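Local coordinates for protein diaminobutyrate-pyruvate transaminase and L-2,4-diaminobutyrate decarboxylase (PDB 2QMA) that probably uses pyridoxal 5'-phosphate, in the C-terminal decarboxylase domain described here, to remove the carboxyl group of L-2,4-diaminobutyrate, at residues 62-65 / 66-70; 133-136 / 137-140; 238-242 / 243-247. All blocks are in the same frame, centred on the assembly; numbering follows the deposited sequence.

Contact 1. Residues 62-65 / 66-70; sequences KALE and DAINA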
loop_
_atom_site.group_PDB
_atom_site.type_symbol
_atom_site.label_atom_id
_atom_site.label_comp_id
_atom_site.label_asym_id
_atom_site.label_seq_id
_atom_site.Cartn_x
_atom_site.Cartn_y
_atom_site.Cartn_z
ATOM N N LYS A 62 -6.106 7.078 -27.112
ATOM C CA LYS A 62 -7.441 6.520 -27.383
ATOM C C LYS A 62 -7.394 5.077 -27.921
ATOM O O LYS A 62 -8.176 4.236 -27.479
ATOM C CB LYS A 62 -8.293 7.428 -28.274
ATOM C CG LYS A 62 -9.810 7.202 -28.059
ATOM C CD LYS A 62 -10.608 7.274 -29.354
ATOM C CE LYS A 62 -12.012 6.700 -29.184
ATOM N NZ LYS A 62 -12.368 5.835 -30.329
ATOM N N ALA A 63 -6.459 4.811 -28.838
ATOM C CA ALA A 63 -6.178 3.478 -29.374
ATOM C C ALA A 63 -5.749 2.505 -28.274
ATOM O O ALA A 63 -6.220 1.389 -28.225
ATOM C CB ALA A 63 -5.097 3.560 -30.429
ATOM N N LEU A 64 -4.846 2.937 -27.400
ATOM C CA LEU A 64 -4.385 2.061 -26.328
ATOM C C LEU A 64 -5.532 1.733 -25.350
ATOM O O LEU A 64 -5.686 0.583 -24.937
ATOM C CB LEU A 64 -3.156 2.678 -25.621
ATOM C CG LEU A 64 -2.621 2.104 -24.304
ATOM C CD1 LEU A 64 -2.057 0.702 -24.472
ATOM C CD2 LEU A 64 -1.564 3.040 -23.697
ATOM N N GLU A 65 -6.315 2.746 -24.985
ATOM C CA GLU A 65 -7.437 2.562 -24.070
ATOM C C GLU A 65 -8.480 1.618 -24.688
ATOM O O GLU A 65 -9.047 0.757 -23.995
ATOM C CB GLU A 65 -8.057 3.918 -23.704
ATOM C CG GLU A 65 -9.373 3.832 -22.964
ATOM C CD GLU A 65 -9.964 5.186 -22.624
ATOM O OE1 GLU A 65 -9.887 6.103 -23.471
ATOM O OE2 GLU A 65 -10.516 5.334 -21.497
ATOM N N ASP A 66 -8.714 1.779 -25.998
ATOM C CA ASP A 66 -9.699 0.950 -26.686
ATOM C C ASP A 66 -9.271 -0.510 -26.640
ATOM O O ASP A 66 -10.090 -1.385 -26.321
ATOM C CB ASP A 66 -9.911 1.395 -28.147
ATOM C CG ASP A 66 -10.787 2.655 -28.280
ATOM O OD1 ASP A 66 -11.426 3.086 -27.294
ATOM O OD2 ASP A 66 -10.819 3.228 -29.410
ATOM N N ALA A 67 -7.987 -0.748 -26.937
ATOM C CA ALA A 67 -7.418 -2.104 -26.981
ATOM C C ALA A 67 -7.476 -2.780 -25.621
ATOM O O ALA A 67 -7.854 -3.952 -25.509
ATOM C CB ALA A 67 -5.973 -2.073 -27.501
ATOM N N ILE A 68 -7.110 -2.032 -24.583
ATOM C CA ILE A 68 -7.247 -2.501 -23.203
ATOM C C ILE A 68 -8.708 -2.819 -22.806
ATOM O O ILE A 68 -8.978 -3.874 -22.246
ATOM C CB ILE A 68 -6.549 -1.519 -22.198
ATOM C CG1 ILE A 68 -5.046 -1.719 -22.332
ATOM C CG2 ILE A 68 -6.979 -1.790 -20.736
ATOM C CD1 ILE A 68 -4.222 -0.517 -21.900
ATOM N N ASN A 69 -9.635 -1.928 -23.131
ATOM C CA ASN A 69 -11.061 -2.156 -22.827
ATOM C C ASN A 69 -11.670 -3.359 -23.540
ATOM O O ASN A 69 -12.620 -3.987 -23.037
ATOM C CB ASN A 69 -11.883 -0.911 -23.142
ATOM C CG ASN A 69 -11.749 0.186 -22.075
ATOM O OD1 ASN A 69 -12.070 1.330 -22.351
ATOM N ND2 ASN A 69 -11.314 -0.168 -20.858
ATOM N N ALA A 70 -11.114 -3.680 -24.706
ATOM C CA ALA A 70 -11.612 -4.783 -25.519
ATOM C C ALA A 70 -11.184 -6.135 -24.946
ATOM O O ALA A 70 -11.712 -7.159 -25.336
ATOM C CB ALA A 70 -11.143 -4.633 -27.006
HETATM O O HOH W 1 -10.780 4.971 -25.858
#
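Asp66 makes two contacts with Lys62, one turn earlier: its backbone N donates to Lys62 O at 2.9 Å, and its carboxylate takes the ammonium of the same residue in a salt bridge. In the latter, NZ of Lys62 stands 3.2 Å from OD2 of Asp66 and is met by that oxygen's syn lone pair, on the side of OD1. The lysine reaches it by bending at chi2 and chi4, while Asp66 has CG anti to its own carbonyl carbon (chi1 -77°), which swings the carboxylate back toward the start of the helix. A water lies between OD1 of Asp66 and OE1 of Glu65, 2.8 Å from the latter, and may lessen the repulsion between the two like charges. This is the i to i+4 logic of an amphipathic alpha-helix, here 61-69 of the decarboxylase domain, with charged groups along one side and apolar ones along another. Glu65 runs extended beside Asn69, its CG 3.7 Å from Asn69 OD1, and the carboxylate and amide planes are 41° apart. Its backbone O is gripped by Asn69 N at 2.9 Å. On the apolar side Leu64 and Ile68 point the same way, CD1 of Leu64 lying 3.6 Å from CD1 of Ile68. Leu90 of helix 80-92 packs against Ile68, and Ser137 and Tyr140 of the second subunit cover Leu64 and Ile68 respectively.

Contact 2. Residues 133-136 / 137-140; sequences DQAS and SATY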
loop_
_atom_site.group_PDB
_atom_site.type_symbol
_atom_site.label_atom_id
_atom_site.label_comp_id
_atom_site.label_asym_id
_atom_site.label_seq_id
_atom_site.Cartn_x
_atom_site.Cartn_y
_atom_site.Cartn_z
ATOM N N ASP A 133 2.759 -14.690 13.013
ATOM C CA ASP A 133 2.312 -15.962 12.356
ATOM C C ASP A 133 1.852 -15.862 10.898
ATOM O O ASP A 133 1.276 -16.820 10.354
ATOM C CB ASP A 133 1.270 -16.715 13.211
ATOM C CG ASP A 133 -0.059 -15.982 13.338
ATOM O OD1 ASP A 133 -0.165 -14.797 12.957
ATOM O OD2 ASP A 133 -1.018 -16.621 13.839
ATOM N N GLN A 134 2.039 -14.684 10.285
ATOM C CA GLN A 134 1.828 -14.480 8.846
ATOM C C GLN A 134 3.087 -13.904 8.204
ATOM O O GLN A 134 3.127 -13.661 7.009
ATOM C CB GLN A 134 0.653 -13.499 8.598
ATOM C CG GLN A 134 -0.721 -13.971 9.033
ATOM C CD GLN A 134 -1.771 -12.853 8.792
ATOM O OE1 GLN A 134 -2.528 -12.915 7.853
ATOM N NE2 GLN A 134 -1.702 -11.797 9.563
ATOM N N ALA A 135 4.136 -13.715 9.003
ATOM C CA ALA A 135 5.327 -12.959 8.605
ATOM C C ALA A 135 6.444 -13.151 9.635
ATOM O O ALA A 135 6.843 -12.207 10.327
ATOM C CB ALA A 135 4.977 -11.457 8.462
ATOM N N SER A 136 7.003 -14.364 9.682
ATOM C CA SER A 136 7.792 -14.768 10.823
ATOM C C SER A 136 9.187 -14.148 10.750
ATOM O O SER A 136 9.554 -13.341 11.617
ATOM C CB SER A 136 7.840 -16.301 10.899
ATOM O OG SER A 136 8.120 -16.794 9.627
ATOM N N SER A 137 9.931 -14.483 9.696
ATOM C CA SER A 137 11.239 -13.848 9.449
ATOM C C SER A 137 11.062 -12.380 9.003
ATOM O O SER A 137 11.902 -11.521 9.317
ATOM C CB SER A 137 12.041 -14.629 8.415
ATOM O OG SER A 137 11.349 -14.700 7.184
ATOM N N ALA A 138 9.948 -12.105 8.331
ATOM C CA ALA A 138 9.686 -10.787 7.740
ATOM C C ALA A 138 9.518 -9.730 8.833
ATOM O O ALA A 138 10.065 -8.653 8.741
ATOM C CB ALA A 138 8.483 -10.829 6.856
ATOM N N THR A 139 8.837 -10.095 9.920
ATOM C CA THR A 139 8.642 -9.139 11.028
ATOM C C THR A 139 9.982 -8.640 11.531
ATOM O O THR A 139 10.153 -7.448 11.762
ATOM C CB THR A 139 7.842 -9.769 12.154
ATOM O OG1 THR A 139 6.489 -9.930 11.689
ATOM C CG2 THR A 139 7.868 -8.866 13.381
ATOM N N TYR A 140 10.937 -9.559 11.681
ATOM C CA TYR A 140 12.231 -9.185 12.218
ATOM C C TYR A 140 13.045 -8.399 11.187
ATOM O O TYR A 140 13.759 -7.476 11.563
ATOM C CB TYR A 140 12.984 -10.424 12.668
ATOM C CG TYR A 140 12.350 -11.195 13.789
ATOM C CD1 TYR A 140 11.921 -10.566 14.959
ATOM C CD2 TYR A 140 12.223 -12.583 13.701
ATOM C CE1 TYR A 140 11.368 -11.310 15.998
ATOM C CE2 TYR A 140 11.687 -13.324 14.746
ATOM C CZ TYR A 140 11.256 -12.694 15.864
ATOM O OH TYR A 140 10.714 -13.457 16.880
#
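Ala135, with phi -169° and psi 70°, is not helical, but from Ser136 on the backbone angles are, so that Ala135 O points along the new helix at Thr139. That oxygen illustrates how one carbonyl can serve two donors of a single residue. Thr139 N reaches it at 2.9 Å, but from above the carbonyl plane. Thr139 OG1 comes closer, 2.7 Å from Ala135 O, and lies in the carbonyl plane, giving its proton to the same acceptor. The hydroxyl gets there because a chi1 of -70° turns it to the side of the Thr139 N-H, facing back toward Ala135. Beside these bonds the methyls of Ala135 and Ala138 touch, CB to CB at 3.9 Å. Further along, the Tyr140 ring comes obliquely against the backbone of Ser136, with CD2 of Tyr140 3.5 Å from Ser136 O; the same ring meets that of Trp132. The two buried serines direct their hydroxyls across the subunit interface, Ser136 OG bonding Asn94 O and Ser137 OG bonding Val91 O of the second subunit. Both anchor points are backbone carbonyls, at the end of helix 80-92 and just beyond it. A threonine hydroxyl bonded to the carbonyl four residues earlier is a familiar feature of alpha-helices, found here in the first turn of helix 136-152 at the subunit interface.

Contact 3. Residues 238-242 / 243-247; sequences GTMDI and TKLDE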
loop_
_atom_site.group_PDB
_atom_site.type_symbol
_atom_site.label_atom_id
_atom_site.label_comp_id
_atom_site.label_asym_id
_atom_site.label_seq_id
_atom_site.Cartn_x
_atom_site.Cartn_y
_atom_site.Cartn_z
ATOM N N GLY A 238 12.347 28.399 -2.762
ATOM C CA GLY A 238 11.410 27.354 -2.348
ATOM C C GLY A 238 11.381 26.993 -0.857
ATOM O O GLY A 238 10.457 26.317 -0.404
ATOM N N THR A 239 12.399 27.420 -0.098
ATOM C CA THR A 239 12.456 27.159 1.354
ATOM C C THR A 239 11.417 28.017 2.128
ATOM O O THR A 239 11.019 29.100 1.689
ATOM C CB THR A 239 13.878 27.430 1.910
ATOM O OG1 THR A 239 14.221 28.802 1.721
ATOM C CG2 THR A 239 14.943 26.577 1.172
HETATM N N MSE A 240 10.992 27.548 3.299
HETATM C CA MSE A 240 10.074 28.316 4.152
HETATM C C MSE A 240 10.761 29.637 4.564
HETATM O O MSE A 240 11.944 29.625 4.973
HETATM C CB MSE A 240 9.750 27.516 5.430
HETATM C CG MSE A 240 8.616 28.149 6.225
HETATM SE SE MSE A 240 8.399 27.282 7.935
HETATM C CE MSE A 240 7.497 25.682 7.408
ATOM N N ASP A 241 10.044 30.771 4.454
ATOM C CA ASP A 241 10.593 32.049 4.983
ATOM C C ASP A 241 10.539 32.108 6.516
ATOM O O ASP A 241 9.486 32.449 7.092
ATOM C CB ASP A 241 9.903 33.305 4.369
ATOM C CG ASP A 241 10.654 34.613 4.705
ATOM O OD1 ASP A 241 11.529 34.618 5.600
ATOM O OD2 ASP A 241 10.369 35.638 4.059
ATOM N N ILE A 242 11.662 31.851 7.204
ATOM C CA ILE A 242 11.635 31.828 8.696
ATOM C C ILE A 242 11.626 33.231 9.335
ATOM O O ILE A 242 11.431 33.349 10.531
ATOM C CB ILE A 242 12.776 30.934 9.315
ATOM C CG1 ILE A 242 14.163 31.627 9.183
ATOM C CG2 ILE A 242 12.746 29.555 8.645
ATOM C CD1 ILE A 242 15.350 30.991 9.998
ATOM N N THR A 243 11.777 34.270 8.501
ATOM C CA THR A 243 11.729 35.686 8.902
ATOM C C THR A 243 10.528 36.051 9.745
ATOM O O THR A 243 10.667 36.722 10.738
ATOM C CB THR A 243 11.751 36.663 7.664
ATOM O OG1 THR A 243 12.891 36.371 6.856
ATOM C CG2 THR A 243 11.890 38.066 8.129
ATOM N N LYS A 244 9.339 35.634 9.351
ATOM C CA LYS A 244 8.159 35.987 10.167
ATOM C C LYS A 244 7.474 34.788 10.841
ATOM O O LYS A 244 6.317 34.879 11.239
ATOM C CB LYS A 244 7.158 36.801 9.318
ATOM C CG LYS A 244 7.791 37.991 8.587
ATOM C CD LYS A 244 8.499 38.967 9.554
ATOM C CE LYS A 244 8.917 40.266 8.869
ATOM N NZ LYS A 244 9.476 41.221 9.869
ATOM N N LEU A 245 8.188 33.675 10.983
ATOM C CA LEU A 245 7.562 32.457 11.365
ATOM C C LEU A 245 7.178 32.628 12.823
ATOM O O LEU A 245 6.038 32.343 13.196
ATOM C CB LEU A 245 8.494 31.257 11.133
ATOM C CG LEU A 245 8.129 29.911 11.799
ATOM C CD1 LEU A 245 6.690 29.439 11.377
ATOM C CD2 LEU A 245 9.179 28.825 11.515
ATOM N N ASP A 246 8.112 33.130 13.639
ATOM C CA ASP A 246 7.802 33.342 15.059
ATOM C C ASP A 246 6.595 34.256 15.240
ATOM O O ASP A 246 5.735 33.938 16.023
ATOM C CB ASP A 246 9.001 33.838 15.841
ATOM C CG ASP A 246 8.731 33.897 17.329
ATOM O OD1 ASP A 246 8.658 32.841 17.987
ATOM O OD2 ASP A 246 8.581 35.011 17.840
ATOM N N GLU A 247 6.533 35.380 14.504
ATOM C CA GLU A 247 5.420 36.330 14.655
ATOM C C GLU A 247 4.056 35.768 14.154
ATOM O O GLU A 247 3.023 36.053 14.761
ATOM C CB GLU A 247 5.740 37.733 14.057
ATOM C CG GLU A 247 5.780 37.809 12.547
ATOM C CD GLU A 247 5.662 39.261 11.962
ATOM O OE1 GLU A 247 5.607 40.284 12.716
ATOM O OE2 GLU A 247 5.626 39.368 10.721
HETATM O O HOH W 2 8.049 34.613 7.186
HETATM O O HOH W 3 10.751 33.757 13.209
#
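Asp241 and Thr243 form an Asx turn, in which an aspartate oxygen takes the N-H two residues on, and the chain then enters helix 245-254 with Lys244 at the N-cap position. The helix lies in the beta-alpha-beta crossover that joins strand 229-232 to strand 258-265 of the large sheet. Among the direct hydrogen bonds, one atom, Asp241 OD1, receives two. Thr243 OG1 donates over 2.6 Å to the syn lone pair of Asp241 OD1, whereas Thr243 N approaches that oxygen at 2.9 Å from above the carboxylate plane, 36° out of it. Because chi1 of Thr243 (-55°) sets hydroxyl and N-H on the same flank, both donors meet one oxygen, and the pair of bonds probably fixes the rotation of the carboxylate. A third bond, from Leu245 N to Ile242 O at 3.3 Å, is straight at the hydrogen, 170°, yet meets the carbonyl from well above its plane. Waters supply the next links. One is inserted between Lys244 N and Asp241 O, three residues apart, and donates to the latter over 2.6 Å; another, between Asp246 N and Ile242 O, four apart, lies 2.8 Å from Ile242 O. The apolar contacts face inward, toward strand 203-208 and helix 277-287: Met240 packs on Ile280, and Leu245 on Met283 and on Val206 of the strand. Between themselves the two side chains cross at about a right angle, the selenium of selenomethionine Met240 lying 4.0 Å from CD2 of Leu245.

In the fold
The three contacts follow in series from the N terminus, each within one continuous run of chain, so none closes a long loop and none nests in or crosses another. Contact 1 staples successive turns of helix 61-69; contact 2 turns the loop after helix 113-125 into helix 136-152; contact 3 leads from the loop after strand 229-232 into helix 245-254. Within one subunit they are far apart, the centres of contacts 1 and 2 lying about 41 Å from each other. Dimerisation changes this for the first two: contact 1 of one subunit meets contact 2 of the other at the interface. Contact 3, across the chain's centre from contact 1, touches no other subunit.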